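Local structure of alkaline phosphatase (Antarctic bacterium, 2IUC) at residues L150-A155 and S176-K181; D164-G169 and F192-T197. The protein probably hydrolyses phosphate monoesters as an alkaline phosphatase, a metalloenzyme of the alkaline phosphatase family that binds zinc and magnesium ions. One frame throughout, in Å; residues are numbered along the deposited sequence.

Interaction 1. Residues L150-A155 and S176-K181; sequences LEEEIA and SRSDSK. Unlike the reference sequence in segment 176-181: S176 (reference Lys), S178 (reference Lys), S180 (reference Lys). With MG (magnesium ion), chain L.
E152, in the first turn of helix 151-158, N-capped by L150, reaches out to R177 and S178 in the type I beta turn R177-S180, which lies in the loop between helices 172-175 and 183-189. The E152 side chain leaves with CG anti to its carbonyl carbon (chi1 -71°) and runs extended, passing R177 in the opposite direction. Its OE2 accepts the backbone N-H of S178 on the syn side at 2.8 Å, a nearly straight bond (168°). OE1 lies 3.5 Å from CB of R177, and its charge also sits 3.8 Å from OD1 of D179, a like-charge approach that the arginine probably tempers. The backbone O of E152 takes a second grip: NH1 of R177 donates to it at 2.8 Å, in the guanidinium plane, and NH2 adds a weak bond. CB of E152 lies over one face of that guanidinium, toward its rim. E153, whose CB points away from the turn, binds a magnesium ion through OE2 at 2.5 Å, together with two waters, H144 O and D157 OD2. A155 brings its CB to the guanidinium edge, 3.7 Å from NH1, which also donates to Y173 O. Within the turn, D179 forms a side-on salt bridge with R177, which helps fix the guanidinium: NE of R177 donates to OD1 at 2.9 Å and NH2 to OD2, while OD1 also accepts K181 N from above the carboxylate plane, closing an Asx turn.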
loop_
_atom_site.group_PDB
_atom_site.type_symbol
_atom_site.label_atom_id
_atom_site.label_comp_id
_atom_site.label_asym_id
_atom_site.label_seq_id
_atom_site.Cartn_x
_atom_site.Cartn_y
_atom_site.Cartn_z
ATOM N N LEU B 150 31.378 -3.671 -7.077
ATOM C CA LEU B 150 32.515 -4.544 -6.804
ATOM C C LEU B 150 32.073 -6.025 -6.803
ATOM O O LEU B 150 32.288 -6.716 -5.800
ATOM C CB LEU B 150 33.198 -4.189 -5.457
ATOM C CG LEU B 150 33.585 -2.703 -5.208
ATOM C CD1 LEU B 150 34.238 -2.498 -3.812
ATOM C CD2 LEU B 150 34.462 -2.086 -6.398
ATOM N N GLU B 151 31.495 -6.478 -7.929
ATOM C CA GLU B 151 30.893 -7.815 -7.992
ATOM C C GLU B 151 31.901 -8.966 -7.886
ATOM O O GLU B 151 31.577 -10.046 -7.385
ATOM C CB GLU B 151 30.017 -7.919 -9.260
ATOM C CG GLU B 151 28.588 -7.299 -8.952
ATOM C CD GLU B 151 27.621 -7.358 -10.134
ATOM O OE1 GLU B 151 26.640 -8.194 -10.092
ATOM O OE2 GLU B 151 27.842 -6.504 -11.036
ATOM N N GLU B 152 33.126 -8.726 -8.357
ATOM C CA GLU B 152 34.199 -9.755 -8.196
ATOM C C GLU B 152 34.597 -9.867 -6.710
ATOM O O GLU B 152 34.783 -10.990 -6.187
ATOM C CB GLU B 152 35.379 -9.463 -9.113
ATOM C CG GLU B 152 35.032 -9.732 -10.566
ATOM C CD GLU B 152 36.268 -9.649 -11.484
ATOM O OE1 GLU B 152 37.456 -9.747 -11.003
ATOM O OE2 GLU B 152 36.042 -9.462 -12.705
ATOM N N GLU B 153 34.593 -8.744 -5.996
ATOM C CA GLU B 153 34.869 -8.853 -4.494
ATOM C C GLU B 153 33.721 -9.540 -3.785
ATOM O O GLU B 153 33.914 -10.332 -2.861
ATOM C CB GLU B 153 35.044 -7.466 -3.837
ATOM C CG GLU B 153 35.160 -7.564 -2.329
ATOM C CD GLU B 153 35.085 -6.193 -1.662
ATOM O OE1 GLU B 153 35.042 -5.178 -2.390
ATOM O OE2 GLU B 153 35.016 -6.125 -0.425
ATOM N N ILE B 154 32.491 -9.233 -4.250
ATOM C CA ILE B 154 31.297 -9.869 -3.707
ATOM C C ILE B 154 31.311 -11.393 -3.912
ATOM O O ILE B 154 31.074 -12.139 -2.968
ATOM C CB ILE B 154 29.944 -9.216 -4.215
ATOM C CG1 ILE B 154 29.707 -7.798 -3.590
ATOM C CG2 ILE B 154 28.823 -10.150 -3.985
ATOM C CD1 ILE B 154 28.780 -6.951 -4.561
ATOM N N ALA B 155 31.555 -11.864 -5.134
ATOM C CA ALA B 155 31.757 -13.305 -5.321
ATOM C C ALA B 155 32.818 -13.934 -4.380
ATOM O O ALA B 155 32.594 -15.037 -3.788
ATOM C CB ALA B 155 32.105 -13.564 -6.828
ATOM N N SER B 176 35.216 -15.966 -14.858
ATOM C CA SER B 176 35.667 -15.163 -16.002
ATOM C C SER B 176 36.024 -13.778 -15.485
ATOM O O SER B 176 35.619 -12.787 -16.074
ATOM C CB SER B 176 34.601 -15.071 -17.122
ATOM O OG SER B 176 34.330 -16.337 -17.750
ATOM N N ARG B 177 36.799 -13.750 -14.401
ATOM C CA ARG B 177 37.204 -12.569 -13.622
ATOM C C ARG B 177 38.406 -11.770 -14.169
ATOM O O ARG B 177 39.400 -12.359 -14.649
ATOM C CB ARG B 177 37.567 -13.014 -12.208
ATOM C CG ARG B 177 36.464 -13.682 -11.476
ATOM C CD ARG B 177 36.907 -14.370 -10.199
ATOM N NE ARG B 177 37.528 -13.458 -9.210
ATOM C CZ ARG B 177 36.905 -12.786 -8.231
ATOM N NH1 ARG B 177 35.593 -12.960 -8.011
ATOM N NH2 ARG B 177 37.618 -11.989 -7.417
ATOM N N SER B 178 38.351 -10.431 -14.054
ATOM C CA SER B 178 39.467 -9.554 -14.438
ATOM C C SER B 178 40.730 -9.920 -13.695
ATOM O O SER B 178 41.834 -9.650 -14.178
ATOM C CB SER B 178 39.123 -8.078 -14.200
ATOM O OG SER B 178 38.126 -7.634 -15.123
ATOM N N ASP B 179 40.611 -10.513 -12.516
ATOM C CA ASP B 179 41.800 -10.971 -11.820
ATOM C C ASP B 179 42.128 -12.468 -12.073
ATOM O O ASP B 179 42.872 -13.083 -11.293
ATOM C CB ASP B 179 41.714 -10.667 -10.323
ATOM C CG ASP B 179 40.680 -11.532 -9.584
ATOM O OD1 ASP B 179 40.070 -12.451 -10.206
ATOM O OD2 ASP B 179 40.479 -11.301 -8.363
ATOM N N SER B 180 41.549 -13.041 -13.132
ATOM C CA SER B 180 41.756 -14.457 -13.506
ATOM C C SER B 180 41.871 -15.411 -12.296
ATOM O O SER B 180 42.520 -16.434 -12.402
ATOM C CB SER B 180 43.038 -14.617 -14.364
ATOM O OG SER B 180 43.166 -13.655 -15.412
ATOM N N LYS B 181 41.297 -15.103 -11.146
ATOM C CA LYS B 181 41.252 -16.113 -10.070
ATOM C C LYS B 181 40.085 -17.110 -10.293
ATOM O O LYS B 181 39.077 -16.799 -10.965
ATOM C CB LYS B 181 41.152 -15.501 -8.668
ATOM C CG LYS B 181 42.278 -14.589 -8.290
ATOM C CD LYS B 181 42.266 -14.240 -6.767
ATOM C CE LYS B 181 43.160 -12.996 -6.492
ATOM N NZ LYS B 181 43.146 -12.597 -5.047
HETATM MG MG MG L . 34.270 -7.837 1.309
HETATM O O HOH W 1 34.103 -8.700 3.479
HETATM O O HOH W 2 35.381 -6.232 2.701
#

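Interaction 2. Residues D164-G169 and F192-T197; sequences DFFAGG and FTINTT
At one end of the central mixed beta-sheet of the alkaline phosphatase fold, F166 and F192 meet in a small hydrophobic cluster on strands 165-169 and 192-195. The strands run nearly parallel (18°), but their axes stay 9.2 Å apart because strand 210-214 lies between them; the gap is bridged mainly by side chains, with no hydrogen bond between the segments. F166 holds CG between its backbone N and carbonyl carbon (chi1 66°), a rotamer that swings the ring toward the second strand. There its CE2 comes over one face of the F192 ring, 3.5 Å from CE2 of F192, with CD2 close beside it. The two rings are inclined at 55° with centroids 5.3 Å apart, an oblique pairing. Farther round the F166 ring, CZ touches CD1 of I194 at 3.9 Å, so this one phenylalanine touches both F192 and I194 of strand 192-195. At the start of the contact, the backbone O of D164 lies 4.0 Å from CE2 of F192. An alanine in place of F166 would take away the ring that spans the two strands and would probably leave F192 and I194 without their shared apolar partner. Helix 183-189 packs against the same cluster, L187 touching both phenylalanines and L184 touching I194, while F165 turns its ring to A238 and L242 of helix 230-242.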
loop_
_atom_site.group_PDB
_atom_site.type_symbol
_atom_site.label_atom_id
_atom_site.label_comp_id
_atom_site.label_asym_id
_atom_site.label_seq_id
_atom_site.Cartn_x
_atom_site.Cartn_y
_atom_site.Cartn_z
ATOM N N ASP B 164 24.758 -21.733 3.358
ATOM C CA ASP B 164 24.672 -23.164 3.075
ATOM C C ASP B 164 24.092 -23.513 1.714
ATOM O O ASP B 164 24.319 -24.612 1.166
ATOM C CB ASP B 164 23.840 -23.791 4.141
ATOM C CG ASP B 164 24.434 -23.580 5.538
ATOM O OD1 ASP B 164 25.528 -24.119 5.801
ATOM O OD2 ASP B 164 23.828 -22.798 6.338
ATOM N N PHE B 165 23.378 -22.572 1.128
ATOM C CA PHE B 165 22.682 -22.862 -0.104
ATOM C C PHE B 165 22.583 -21.571 -0.936
ATOM O O PHE B 165 22.321 -20.474 -0.355
ATOM C CB PHE B 165 21.270 -23.461 0.195
ATOM C CG PHE B 165 20.479 -23.793 -1.082
ATOM C CD1 PHE B 165 20.435 -25.105 -1.569
ATOM C CD2 PHE B 165 19.854 -22.773 -1.818
ATOM C CE1 PHE B 165 19.727 -25.407 -2.789
ATOM C CE2 PHE B 165 19.116 -23.058 -3.063
ATOM C CZ PHE B 165 19.057 -24.370 -3.525
ATOM N N PHE B 166 22.785 -21.649 -2.249
ATOM C CA PHE B 166 22.412 -20.509 -3.100
ATOM C C PHE B 166 22.022 -20.978 -4.482
ATOM O O PHE B 166 22.496 -22.008 -4.937
ATOM C CB PHE B 166 23.499 -19.369 -3.187
ATOM C CG PHE B 166 24.805 -19.764 -3.881
ATOM C CD1 PHE B 166 24.944 -19.634 -5.271
ATOM C CD2 PHE B 166 25.892 -20.293 -3.132
ATOM C CE1 PHE B 166 26.151 -20.012 -5.943
ATOM C CE2 PHE B 166 27.113 -20.711 -3.797
ATOM C CZ PHE B 166 27.238 -20.547 -5.223
ATOM N N ALA B 167 21.190 -20.198 -5.161
ATOM C CA ALA B 167 20.892 -20.383 -6.596
ATOM C C ALA B 167 20.663 -19.052 -7.314
ATOM O O ALA B 167 19.946 -18.197 -6.792
ATOM C CB ALA B 167 19.657 -21.272 -6.759
ATOM N N GLY B 168 21.250 -18.861 -8.486
ATOM C CA GLY B 168 20.983 -17.707 -9.313
ATOM C C GLY B 168 21.914 -17.692 -10.465
ATOM O O GLY B 168 22.474 -18.755 -10.792
ATOM N N GLY B 169 22.071 -16.541 -11.125
ATOM C CA GLY B 169 23.051 -16.410 -12.218
ATOM C C GLY B 169 24.414 -16.007 -11.696
ATOM O O GLY B 169 24.677 -16.062 -10.461
ATOM N N PHE B 192 31.255 -26.412 -0.513
ATOM C CA PHE B 192 30.239 -26.309 -1.572
ATOM C C PHE B 192 30.313 -27.398 -2.644
ATOM O O PHE B 192 31.387 -27.684 -3.173
ATOM C CB PHE B 192 30.242 -24.939 -2.243
ATOM C CG PHE B 192 29.377 -23.961 -1.552
ATOM C CD1 PHE B 192 29.906 -23.074 -0.610
ATOM C CD2 PHE B 192 27.998 -23.938 -1.805
ATOM C CE1 PHE B 192 29.081 -22.147 0.044
ATOM C CE2 PHE B 192 27.166 -23.025 -1.122
ATOM C CZ PHE B 192 27.723 -22.148 -0.195
ATOM N N THR B 193 29.190 -28.022 -2.947
ATOM C CA THR B 193 28.996 -28.608 -4.274
ATOM C C THR B 193 28.404 -27.577 -5.190
ATOM O O THR B 193 27.470 -26.892 -4.792
ATOM C CB THR B 193 28.046 -29.811 -4.206
ATOM O OG1 THR B 193 28.564 -30.724 -3.225
ATOM C CG2 THR B 193 27.904 -30.495 -5.625
ATOM N N ILE B 194 28.886 -27.491 -6.414
ATOM C CA ILE B 194 28.416 -26.492 -7.350
ATOM C C ILE B 194 27.825 -27.186 -8.589
ATOM O O ILE B 194 28.392 -28.152 -9.071
ATOM C CB ILE B 194 29.557 -25.524 -7.737
ATOM C CG1 ILE B 194 30.198 -24.845 -6.482
ATOM C CG2 ILE B 194 29.112 -24.518 -8.859
ATOM C CD1 ILE B 194 29.237 -23.862 -5.728
ATOM N N ASN B 195 26.687 -26.707 -9.088
ATOM C CA ASN B 195 26.097 -27.165 -10.332
ATOM C C ASN B 195 25.899 -25.934 -11.261
ATOM O O ASN B 195 25.337 -24.940 -10.841
ATOM C CB ASN B 195 24.776 -27.899 -10.010
ATOM C CG ASN B 195 24.101 -28.524 -11.257
ATOM O OD1 ASN B 195 24.136 -27.975 -12.380
ATOM N ND2 ASN B 195 23.458 -29.660 -11.043
ATOM N N THR B 196 26.359 -26.009 -12.506
ATOM C CA THR B 196 26.242 -24.919 -13.462
ATOM C C THR B 196 25.384 -25.390 -14.623
ATOM O O THR B 196 25.343 -24.733 -15.662
ATOM C CB THR B 196 27.667 -24.417 -13.950
ATOM O OG1 THR B 196 28.332 -25.431 -14.769
ATOM C CG2 THR B 196 28.593 -24.104 -12.720
ATOM N N THR B 197 24.681 -26.516 -14.427
ATOM C CA THR B 197 23.968 -27.192 -15.519
ATOM C C THR B 197 22.475 -26.897 -15.500
ATOM O O THR B 197 21.955 -26.371 -16.477
ATOM C CB THR B 197 24.199 -28.745 -15.512
ATOM O OG1 THR B 197 25.605 -29.009 -15.545
ATOM C CG2 THR B 197 23.525 -29.412 -16.722
#

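Overall arrangement
The chain runs from helix 151-158 into strand 165-169 and on through helices 172-175 and 183-189 to strand 192-195, so the segments of the two interactions alternate along it. Their centres are about 17 Å apart and their nearest atoms about 8 Å, without touching. Interaction 1 is the more peripheral, partly buried and held by hydrogen bonds between a helix and a turn whose arginine is set by a salt bridge within the turn, next to a magnesium site. Interaction 2 is buried and apolar, joining strands that flank a third in the sheet. Helix 183-189 ties them together in sequence: the turn of interaction 1 leads into it, and its side chains pack on interaction 2.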